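Local coordinates for protein restriction endonuclease r.bpuji (Bacillus pumilus, PDB 2VLA) that recognises its cognate DNA sequence as the recognition domain of a restriction endonuclease, an enzyme that probably cuts DNA, at residues R10-G16 and Q208-Q213; C110-P116 and I133-P139. All coordinates share one frame; numbering follows the deposited sequence.

Contact 1: residues R10-G16 and Q208-Q213; sequences RCTIIRG and QHIREQ. With nucleotides of chain B; nucleotides of chain C.
The only direct hydrogen bond between the segments runs from G16 N to E212 OE1 (2.9 Å), a buried carboxylate receiving a loop amide on its syn side. A side chain on G16 would point at the helix and crowd E212 OE2, so glycine suits the place. Water 5 donates to both E212 OE1 and I14 O. E212 OE2 takes the straight bond of Q208 NE2 from above the carboxylate plane, which helps fix the Q208 amide. That amide then reads DA4 of chain C in two directions: Q208 NE2 gives to N7 (3.0 Å) while Q208 OE1 accepts from N6 (2.9 Å).

H209 works through its edge and its face. With CG between the backbone N and carbonyl carbon (chi1 56°), the ring turns to the loop; ND1 meets water 1, shared with R15 NH2, and NE2 meets water 2, held by C11 N. T12 CG2 lies over the ring centre, 3.9 Å from the centroid, in a CH-pi contact. One turn further along the helix, I13 CD1 packs on the aliphatic Q213 CG at 3.7 Å.

The arginines face DNA. R10, its chain extended as far as NE, meets the DC7 phosphate of chain B edge-on, NH1 to OP2 2.9 Å. The R15 guanidinium is sandwiched between Q208 OE1 and the DC7 base, its plane 17° from the Q208 amide, while NH1 bonds a guanine O6.

Helix 203-219 thus presents Q208 to the major-groove edge of adenine and the N-terminal loop runs alongside, consistent with the recognition helix of a helix-turn-helix.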
loop_
_atom_site.group_PDB
_atom_site.type_symbol
_atom_site.label_atom_id
_atom_site.label_comp_id
_atom_site.label_asym_id
_atom_site.label_seq_id
_atom_site.Cartn_x
_atom_site.Cartn_y
_atom_site.Cartn_z
ATOM N N ARG A 10 -5.821 12.987 -4.512
ATOM C CA ARG A 10 -6.229 11.829 -3.731
ATOM C C ARG A 10 -5.825 10.556 -4.449
ATOM O O ARG A 10 -6.232 10.316 -5.594
ATOM C CB ARG A 10 -7.742 11.868 -3.490
ATOM C CG ARG A 10 -8.259 10.715 -2.636
ATOM C CD ARG A 10 -9.705 10.879 -2.272
ATOM N NE ARG A 10 -10.140 9.850 -1.342
ATOM C CZ ARG A 10 -10.752 8.714 -1.672
ATOM N NH1 ARG A 10 -11.009 8.418 -2.922
ATOM N NH2 ARG A 10 -11.141 7.866 -0.719
ATOM N N CYS A 11 -5.015 9.752 -3.777
ATOM C CA CYS A 11 -4.414 8.584 -4.370
ATOM C C CYS A 11 -4.557 7.405 -3.400
ATOM O O CYS A 11 -3.779 7.252 -2.476
ATOM C CB CYS A 11 -2.915 8.862 -4.721
ATOM S SG CYS A 11 -2.102 7.608 -5.646
ATOM N N THR A 12 -5.600 6.621 -3.600
ATOM C CA THR A 12 -5.991 5.668 -2.579
ATOM C C THR A 12 -5.235 4.362 -2.664
ATOM O O THR A 12 -4.568 4.045 -3.718
ATOM C CB THR A 12 -7.501 5.333 -2.628
ATOM O OG1 THR A 12 -7.824 4.753 -3.880
ATOM C CG2 THR A 12 -8.339 6.562 -2.414
ATOM N N ILE A 13 -5.317 3.604 -1.553
ATOM C CA ILE A 13 -5.111 2.182 -1.561
ATOM C C ILE A 13 -6.408 1.540 -1.086
ATOM O O ILE A 13 -7.287 2.220 -0.549
ATOM C CB ILE A 13 -3.919 1.743 -0.678
ATOM C CG1 ILE A 13 -4.177 2.057 0.812
ATOM C CG2 ILE A 13 -2.599 2.428 -1.159
ATOM C CD1 ILE A 13 -3.388 1.186 1.753
ATOM N N ILE A 14 -6.522 0.250 -1.313
ATOM C CA ILE A 14 -7.678 -0.539 -0.930
ATOM C C ILE A 14 -7.939 -0.371 0.554
ATOM O O ILE A 14 -7.017 -0.267 1.363
ATOM C CB ILE A 14 -7.463 -2.019 -1.310
ATOM C CG1 ILE A 14 -7.677 -2.188 -2.837
ATOM C CG2 ILE A 14 -8.397 -2.966 -0.509
ATOM C CD1 ILE A 14 -7.222 -3.493 -3.374
ATOM N N ARG A 15 -9.222 -0.247 0.897
ATOM C CA ARG A 15 -9.630 -0.040 2.282
ATOM C C ARG A 15 -9.545 -1.344 3.083
ATOM O O ARG A 15 -9.954 -2.386 2.617
ATOM C CB ARG A 15 -11.040 0.539 2.299
ATOM C CG ARG A 15 -11.514 0.981 3.694
ATOM C CD ARG A 15 -12.760 1.871 3.635
ATOM N NE ARG A 15 -12.429 3.181 3.092
ATOM C CZ ARG A 15 -13.265 4.191 3.026
ATOM N NH1 ARG A 15 -14.513 4.064 3.484
ATOM N NH2 ARG A 15 -12.879 5.343 2.526
ATOM N N GLY A 16 -8.949 -1.257 4.266
ATOM C CA GLY A 16 -8.631 -2.455 5.040
ATOM C C GLY A 16 -9.812 -3.228 5.605
ATOM O O GLY A 16 -10.920 -2.672 5.766
ATOM N N GLN A 208 -8.335 7.758 5.399
ATOM C CA GLN A 208 -8.238 6.382 5.832
ATOM C C GLN A 208 -7.111 5.662 5.063
ATOM O O GLN A 208 -6.373 4.884 5.625
ATOM C CB GLN A 208 -9.560 5.624 5.692
ATOM C CG GLN A 208 -9.436 4.191 6.204
ATOM C CD GLN A 208 -10.743 3.485 6.396
ATOM O OE1 GLN A 208 -11.812 4.082 6.253
ATOM N NE2 GLN A 208 -10.669 2.202 6.732
ATOM N N HIS A 209 -6.994 5.946 3.770
ATOM C CA HIS A 209 -5.962 5.287 2.945
ATOM C C HIS A 209 -4.543 5.789 3.276
ATOM O O HIS A 209 -3.564 5.085 3.040
ATOM C CB HIS A 209 -6.233 5.474 1.433
ATOM C CG HIS A 209 -6.359 6.895 1.025
ATOM N ND1 HIS A 209 -7.480 7.641 1.299
ATOM C CD2 HIS A 209 -5.497 7.722 0.376
ATOM C CE1 HIS A 209 -7.293 8.872 0.872
ATOM N NE2 HIS A 209 -6.108 8.934 0.272
ATOM N N ILE A 210 -4.453 6.981 3.827
ATOM C CA ILE A 210 -3.211 7.526 4.262
ATOM C C ILE A 210 -2.779 6.917 5.579
ATOM O O ILE A 210 -1.663 6.430 5.720
ATOM C CB ILE A 210 -3.269 9.062 4.304
ATOM C CG1 ILE A 210 -3.510 9.592 2.886
ATOM C CG2 ILE A 210 -2.042 9.631 4.937
ATOM C CD1 ILE A 210 -3.687 11.097 2.760
ATOM N N ARG A 211 -3.692 6.913 6.549
ATOM C CA ARG A 211 -3.444 6.232 7.799
ATOM C C ARG A 211 -3.066 4.767 7.562
ATOM O O ARG A 211 -2.158 4.248 8.187
ATOM C CB ARG A 211 -4.690 6.313 8.706
ATOM C CG ARG A 211 -4.610 5.407 9.920
ATOM C CD ARG A 211 -3.371 5.705 10.768
ATOM N NE ARG A 211 -3.223 4.765 11.880
ATOM C CZ ARG A 211 -3.600 5.016 13.128
ATOM N NH1 ARG A 211 -4.170 6.170 13.425
ATOM N NH2 ARG A 211 -3.413 4.108 14.074
ATOM N N GLU A 212 -3.801 4.097 6.696
ATOM C CA GLU A 212 -3.590 2.669 6.507
ATOM C C GLU A 212 -2.265 2.317 5.808
ATOM O O GLU A 212 -1.634 1.369 6.154
ATOM C CB GLU A 212 -4.778 2.022 5.838
ATOM C CG GLU A 212 -5.968 1.983 6.827
ATOM C CD GLU A 212 -7.217 1.296 6.336
ATOM O OE1 GLU A 212 -7.373 1.033 5.143
ATOM O OE2 GLU A 212 -8.099 1.031 7.207
ATOM N N GLN A 213 -1.814 3.177 4.917
ATOM C CA GLN A 213 -0.468 3.033 4.400
ATOM C C GLN A 213 0.533 3.085 5.559
ATOM O O GLN A 213 1.429 2.220 5.680
ATOM C CB GLN A 213 -0.182 4.110 3.335
ATOM C CG GLN A 213 -0.841 3.804 1.998
ATOM C CD GLN A 213 -0.632 4.895 0.985
ATOM O OE1 GLN A 213 0.349 4.861 0.208
ATOM N NE2 GLN A 213 -1.531 5.845 0.940
ATOM P P DC B 7 -13.790 6.039 -4.354
ATOM O OP1 DC B 7 -14.207 7.144 -5.234
ATOM O OP2 DC B 7 -12.404 6.025 -3.852
ATOM O "O5'" DC B 7 -14.744 5.918 -3.073
ATOM C "C5'" DC B 7 -16.158 5.965 -3.233
ATOM C "C4'" DC B 7 -16.856 5.700 -1.906
ATOM O "O4'" DC B 7 -16.656 4.309 -1.510
ATOM C "C3'" DC B 7 -16.337 6.516 -0.716
ATOM O "O3'" DC B 7 -17.439 6.938 0.060
ATOM C "C2'" DC B 7 -15.541 5.511 0.097
ATOM C "C1'" DC B 7 -16.371 4.283 -0.119
ATOM N N1 DC B 7 -15.770 2.969 0.174
ATOM C C2 DC B 7 -16.591 1.964 0.673
ATOM O O2 DC B 7 -17.772 2.238 0.928
ATOM N N3 DC B 7 -16.075 0.741 0.909
ATOM C C4 DC B 7 -14.803 0.495 0.573
ATOM N N4 DC B 7 -14.310 -0.716 0.792
ATOM C C5 DC B 7 -13.957 1.509 0.053
ATOM C C6 DC B 7 -14.470 2.717 -0.125
ATOM P P DA C 4 -10.196 -3.404 9.934
ATOM O OP1 DA C 4 -9.917 -3.833 11.258
ATOM O OP2 DA C 4 -9.158 -3.421 8.872
ATOM O "O5'" DA C 4 -11.508 -4.030 9.402
ATOM C "C5'" DA C 4 -12.560 -4.329 10.358
ATOM C "C4'" DA C 4 -13.902 -4.187 9.686
ATOM O "O4'" DA C 4 -14.230 -2.794 9.466
ATOM C "C3'" DA C 4 -14.008 -4.855 8.303
ATOM O "O3'" DA C 4 -15.308 -5.402 8.175
ATOM C "C2'" DA C 4 -13.831 -3.675 7.367
ATOM C "C1'" DA C 4 -14.601 -2.597 8.103
ATOM N N9 DA C 4 -14.294 -1.243 7.726
ATOM C C8 DA C 4 -13.077 -0.734 7.317
ATOM N N7 DA C 4 -13.103 0.550 7.081
ATOM C C5 DA C 4 -14.409 0.941 7.343
ATOM C C6 DA C 4 -15.069 2.160 7.270
ATOM N N6 DA C 4 -14.534 3.329 6.929
ATOM N N1 DA C 4 -16.391 2.168 7.634
ATOM C C2 DA C 4 -16.981 0.998 7.992
ATOM N N3 DA C 4 -16.462 -0.195 8.113
ATOM C C4 DA C 4 -15.141 -0.167 7.745
ATOM P P DC C 3 -6.953 1.455 12.721
ATOM O OP1 DC C 3 -6.206 0.429 13.485
ATOM O OP2 DC C 3 -6.300 2.276 11.703
ATOM O "O5'" DC C 3 -8.193 0.757 11.994
ATOM C "C5'" DC C 3 -9.020 -0.149 12.710
ATOM C "C4'" DC C 3 -10.262 -0.468 11.921
ATOM O "O4'" DC C 3 -11.128 0.681 11.879
ATOM C "C3'" DC C 3 -9.988 -0.802 10.459
ATOM O "O3'" DC C 3 -10.748 -1.903 10.000
ATOM C "C2'" DC C 3 -10.421 0.466 9.728
ATOM C "C1'" DC C 3 -11.630 0.787 10.567
ATOM N N1 DC C 3 -12.205 2.096 10.370
ATOM C C2 DC C 3 -13.597 2.279 10.501
ATOM O O2 DC C 3 -14.337 1.320 10.863
ATOM N N3 DC C 3 -14.093 3.511 10.278
ATOM C C4 DC C 3 -13.295 4.514 9.930
ATOM N N4 DC C 3 -13.836 5.707 9.735
ATOM C C5 DC C 3 -11.901 4.327 9.773
ATOM C C6 DC C 3 -11.410 3.114 9.961
HETATM O O HOH W 1 -9.992 6.653 2.129
HETATM O O HOH W 2 -4.055 10.506 -1.144
HETATM O O HOH W 3 -1.707 8.120 -0.915
HETATM O O HOH W 4 -7.424 2.488 2.761
HETATM O O HOH W 5 -5.744 -0.807 3.757
#

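Contact 2: residues C110-P116 and I133-P139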
loop_
_atom_site.group_PDB
_atom_site.type_symbol
_atom_site.label_atom_id
_atom_site.label_comp_id
_atom_site.label_asym_id
_atom_site.label_seq_id
_atom_site.Cartn_x
_atom_site.Cartn_y
_atom_site.Cartn_z
ATOM N N CYS A 110 5.536 -3.344 1.695
ATOM C CA CYS A 110 5.968 -1.957 1.648
ATOM C C CYS A 110 7.069 -1.797 0.603
ATOM O O CYS A 110 7.121 -0.782 -0.109
ATOM C CB CYS A 110 6.457 -1.484 3.014
ATOM S SG CYS A 110 5.125 -1.251 4.234
ATOM N N PHE A 111 7.908 -2.812 0.468
ATOM C CA PHE A 111 9.002 -2.783 -0.519
ATOM C C PHE A 111 8.470 -2.746 -1.944
ATOM O O PHE A 111 9.058 -2.068 -2.830
ATOM C CB PHE A 111 9.896 -3.977 -0.319
ATOM C CG PHE A 111 11.106 -3.962 -1.213
ATOM C CD1 PHE A 111 12.195 -3.115 -0.943
ATOM C CD2 PHE A 111 11.131 -4.708 -2.358
ATOM C CE1 PHE A 111 13.289 -3.054 -1.812
ATOM C CE2 PHE A 111 12.230 -4.648 -3.220
ATOM C CZ PHE A 111 13.300 -3.812 -2.925
ATOM N N LYS A 112 7.410 -3.503 -2.200
ATOM C CA LYS A 112 6.856 -3.680 -3.535
ATOM C C LYS A 112 5.795 -2.670 -3.948
ATOM O O LYS A 112 5.517 -2.508 -5.138
ATOM C CB LYS A 112 6.288 -5.086 -3.683
ATOM C CG LYS A 112 7.343 -6.178 -3.583
ATOM C CD LYS A 112 7.867 -6.595 -4.922
ATOM C CE LYS A 112 8.682 -7.882 -4.816
ATOM N NZ LYS A 112 7.858 -9.116 -5.082
ATOM N N PHE A 113 5.165 -2.020 -2.982
ATOM C CA PHE A 113 4.065 -1.122 -3.271
ATOM C C PHE A 113 4.558 0.015 -4.168
ATOM O O PHE A 113 5.698 0.481 -4.023
ATOM C CB PHE A 113 3.454 -0.546 -1.964
ATOM C CG PHE A 113 1.928 -0.668 -1.872
ATOM C CD1 PHE A 113 1.097 0.045 -2.698
ATOM C CD2 PHE A 113 1.359 -1.468 -0.928
ATOM C CE1 PHE A 113 -0.284 -0.048 -2.571
ATOM C CE2 PHE A 113 -0.010 -1.535 -0.789
ATOM C CZ PHE A 113 -0.811 -0.834 -1.603
ATOM N N GLN A 114 3.672 0.518 -5.007
ATOM C CA GLN A 114 3.946 1.669 -5.807
ATOM C C GLN A 114 2.658 2.249 -6.304
ATOM O O GLN A 114 1.594 1.583 -6.233
ATOM C CB GLN A 114 4.818 1.264 -7.007
ATOM C CG GLN A 114 4.218 0.126 -7.787
ATOM C CD GLN A 114 4.923 -0.092 -9.124
ATOM O OE1 GLN A 114 6.022 -0.647 -9.171
ATOM N NE2 GLN A 114 4.286 0.332 -10.208
ATOM N N PHE A 115 2.730 3.476 -6.830
ATOM C CA PHE A 115 1.667 4.031 -7.658
ATOM C C PHE A 115 2.304 4.379 -9.020
ATOM O O PHE A 115 3.433 4.872 -9.057
ATOM C CB PHE A 115 1.103 5.311 -7.072
ATOM C CG PHE A 115 0.499 5.162 -5.676
ATOM C CD1 PHE A 115 -0.603 4.325 -5.431
ATOM C CD2 PHE A 115 1.017 5.879 -4.631
ATOM C CE1 PHE A 115 -1.209 4.261 -4.124
ATOM C CE2 PHE A 115 0.407 5.810 -3.325
ATOM C CZ PHE A 115 -0.684 4.979 -3.107
ATOM N N PRO A 116 1.597 4.108 -10.128
ATOM C CA PRO A 116 0.327 3.399 -10.195
ATOM C C PRO A 116 0.509 1.927 -9.941
ATOM O O PRO A 116 1.640 1.439 -9.854
ATOM C CB PRO A 116 -0.140 3.634 -11.674
ATOM C CG PRO A 116 0.814 4.655 -12.237
ATOM C CD PRO A 116 2.080 4.486 -11.471
ATOM N N ILE A 133 1.557 9.955 -12.261
ATOM C CA ILE A 133 2.025 9.522 -10.969
ATOM C C ILE A 133 3.015 8.356 -11.144
ATOM O O ILE A 133 2.814 7.476 -11.985
ATOM C CB ILE A 133 0.847 9.148 -10.055
ATOM C CG1 ILE A 133 0.062 10.419 -9.662
ATOM C CG2 ILE A 133 1.344 8.426 -8.806
ATOM C CD1 ILE A 133 -1.241 10.156 -8.858
ATOM N N GLN A 134 4.117 8.409 -10.397
ATOM C CA GLN A 134 5.141 7.338 -10.412
ATOM C C GLN A 134 6.017 7.454 -9.192
ATOM O O GLN A 134 6.845 8.340 -9.088
ATOM C CB GLN A 134 6.009 7.329 -11.694
ATOM C CG GLN A 134 6.178 8.591 -12.360
ATOM C CD GLN A 134 7.025 8.447 -13.641
ATOM O OE1 GLN A 134 7.508 7.343 -13.982
ATOM N NE2 GLN A 134 7.230 9.560 -14.339
ATOM N N ILE A 135 5.789 6.566 -8.229
ATOM C CA ILE A 135 6.487 6.639 -6.975
ATOM C C ILE A 135 6.473 5.300 -6.244
ATOM O O ILE A 135 5.497 4.547 -6.316
ATOM C CB ILE A 135 5.858 7.731 -6.063
ATOM C CG1 ILE A 135 6.818 8.110 -4.931
ATOM C CG2 ILE A 135 4.488 7.268 -5.521
ATOM C CD1 ILE A 135 8.004 8.954 -5.388
ATOM N N ARG A 136 7.565 5.014 -5.548
ATOM C CA ARG A 136 7.597 3.960 -4.545
ATOM C C ARG A 136 7.413 4.631 -3.203
ATOM O O ARG A 136 8.344 5.177 -2.631
ATOM C CB ARG A 136 8.964 3.245 -4.565
ATOM C CG ARG A 136 9.384 2.695 -5.932
ATOM C CD ARG A 136 10.645 1.895 -5.793
ATOM N NE ARG A 136 11.182 1.510 -7.083
ATOM C CZ ARG A 136 11.901 0.423 -7.285
ATOM N NH1 ARG A 136 12.150 -0.410 -6.282
ATOM N NH2 ARG A 136 12.392 0.181 -8.488
ATOM N N GLN A 137 6.171 4.627 -2.689
ATOM C CA GLN A 137 5.845 5.564 -1.622
ATOM C C GLN A 137 6.458 5.190 -0.275
ATOM O O GLN A 137 6.775 6.069 0.513
ATOM C CB GLN A 137 4.316 5.755 -1.479
ATOM C CG GLN A 137 3.526 4.596 -0.855
ATOM C CD GLN A 137 3.007 3.595 -1.870
ATOM O OE1 GLN A 137 3.673 3.280 -2.868
ATOM N NE2 GLN A 137 1.830 3.043 -1.597
ATOM N N PHE A 138 6.722 3.917 -0.044
ATOM C CA PHE A 138 7.272 3.537 1.263
ATOM C C PHE A 138 8.776 3.845 1.408
ATOM O O PHE A 138 9.188 4.475 2.369
ATOM C CB PHE A 138 6.909 2.094 1.615
ATOM C CG PHE A 138 5.447 1.922 1.912
ATOM C CD1 PHE A 138 4.908 2.522 3.019
ATOM C CD2 PHE A 138 4.622 1.283 1.055
ATOM C CE1 PHE A 138 3.503 2.394 3.325
ATOM C CE2 PHE A 138 3.241 1.157 1.318
ATOM C CZ PHE A 138 2.697 1.728 2.479
ATOM N N PRO A 139 9.593 3.506 0.383
ATOM C CA PRO A 139 10.923 4.074 0.394
ATOM C C PRO A 139 10.918 5.604 0.581
ATOM O O PRO A 139 11.712 6.141 1.346
ATOM C CB PRO A 139 11.475 3.662 -0.977
ATOM C CG PRO A 139 10.806 2.354 -1.238
ATOM C CD PRO A 139 9.405 2.545 -0.714
HETATM O O HOH W 6 6.646 1.450 -1.676
HETATM O O HOH W 7 11.469 -0.748 -3.443
#
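F115 and I135 exchange two backbone hydrogen bonds, F115 N to I135 O and I135 N to F115 O, each 3.0 Å. They make a single antiparallel bridge, a hydrogen-bonded pair, between the loop that leaves helix 102-112 and the loop that leads into helix 137-150. Water 6 donates to C110 O and to F113 O (2.7 Å) and accepts from F138 N, joining the two helix ends. Q114 NE2 reaches P116 O almost straight (2.9 Å) and also bonds F253 O. R136 bonds K250 O and forms a salt bridge with E252, and its NH1 gives to water 7, which donates to F111 O across the contact.

Q137 CG sits between the backbone N and carbonyl carbon, and the chain then bends, bringing the amide nearly flat over the F115 ring, planes 19° apart. Q137 NE2 comes 3.5 Å from F115 CZ and finds its hydrogen-bond acceptor in Q213 OE1.

C110 SG stands over the centre of one face of F138, 3.9 Å from the ring centroid, a sulfur-aromatic contact suited to a small polarisable side chain. Q137 CG lies over the opposite face, toward the rim. The edge of F138 points at the face of F113 in an offset edge-to-face pair, centroids 5.9 Å apart and planes at 71°. Replacing F138 by an alanine is likely to leave C110 SG and the F113 ring without their aromatic partner and to open a gap between the helix ends.

The chemistry implies a buried joint: two backbone bonds and two waters link the segments, polar side chains also find partners in neighbouring parts of the fold, and aromatic faces and edges fill the space where the helix ends meet.

How the contacts relate
Both contacts are buried, their centres 13 Å apart, but they sit differently in the fold. Contact 1 is the DNA-facing layer, where charged and amide groups of a loop and helix 203-219 divide their bonds between each other, water and nucleotides. Contact 2 lies behind it, its nearest atom about 9 Å from the nucleic acid, and joins helices 102-112 and 137-150 mainly by aromatic packing and backbone pairing. Helix 203-219 serves both: Q213, which packs against the loop in contact 1, is shared by the two contacts. F115 reaches the same seam, with its CE1 packing on T12 O.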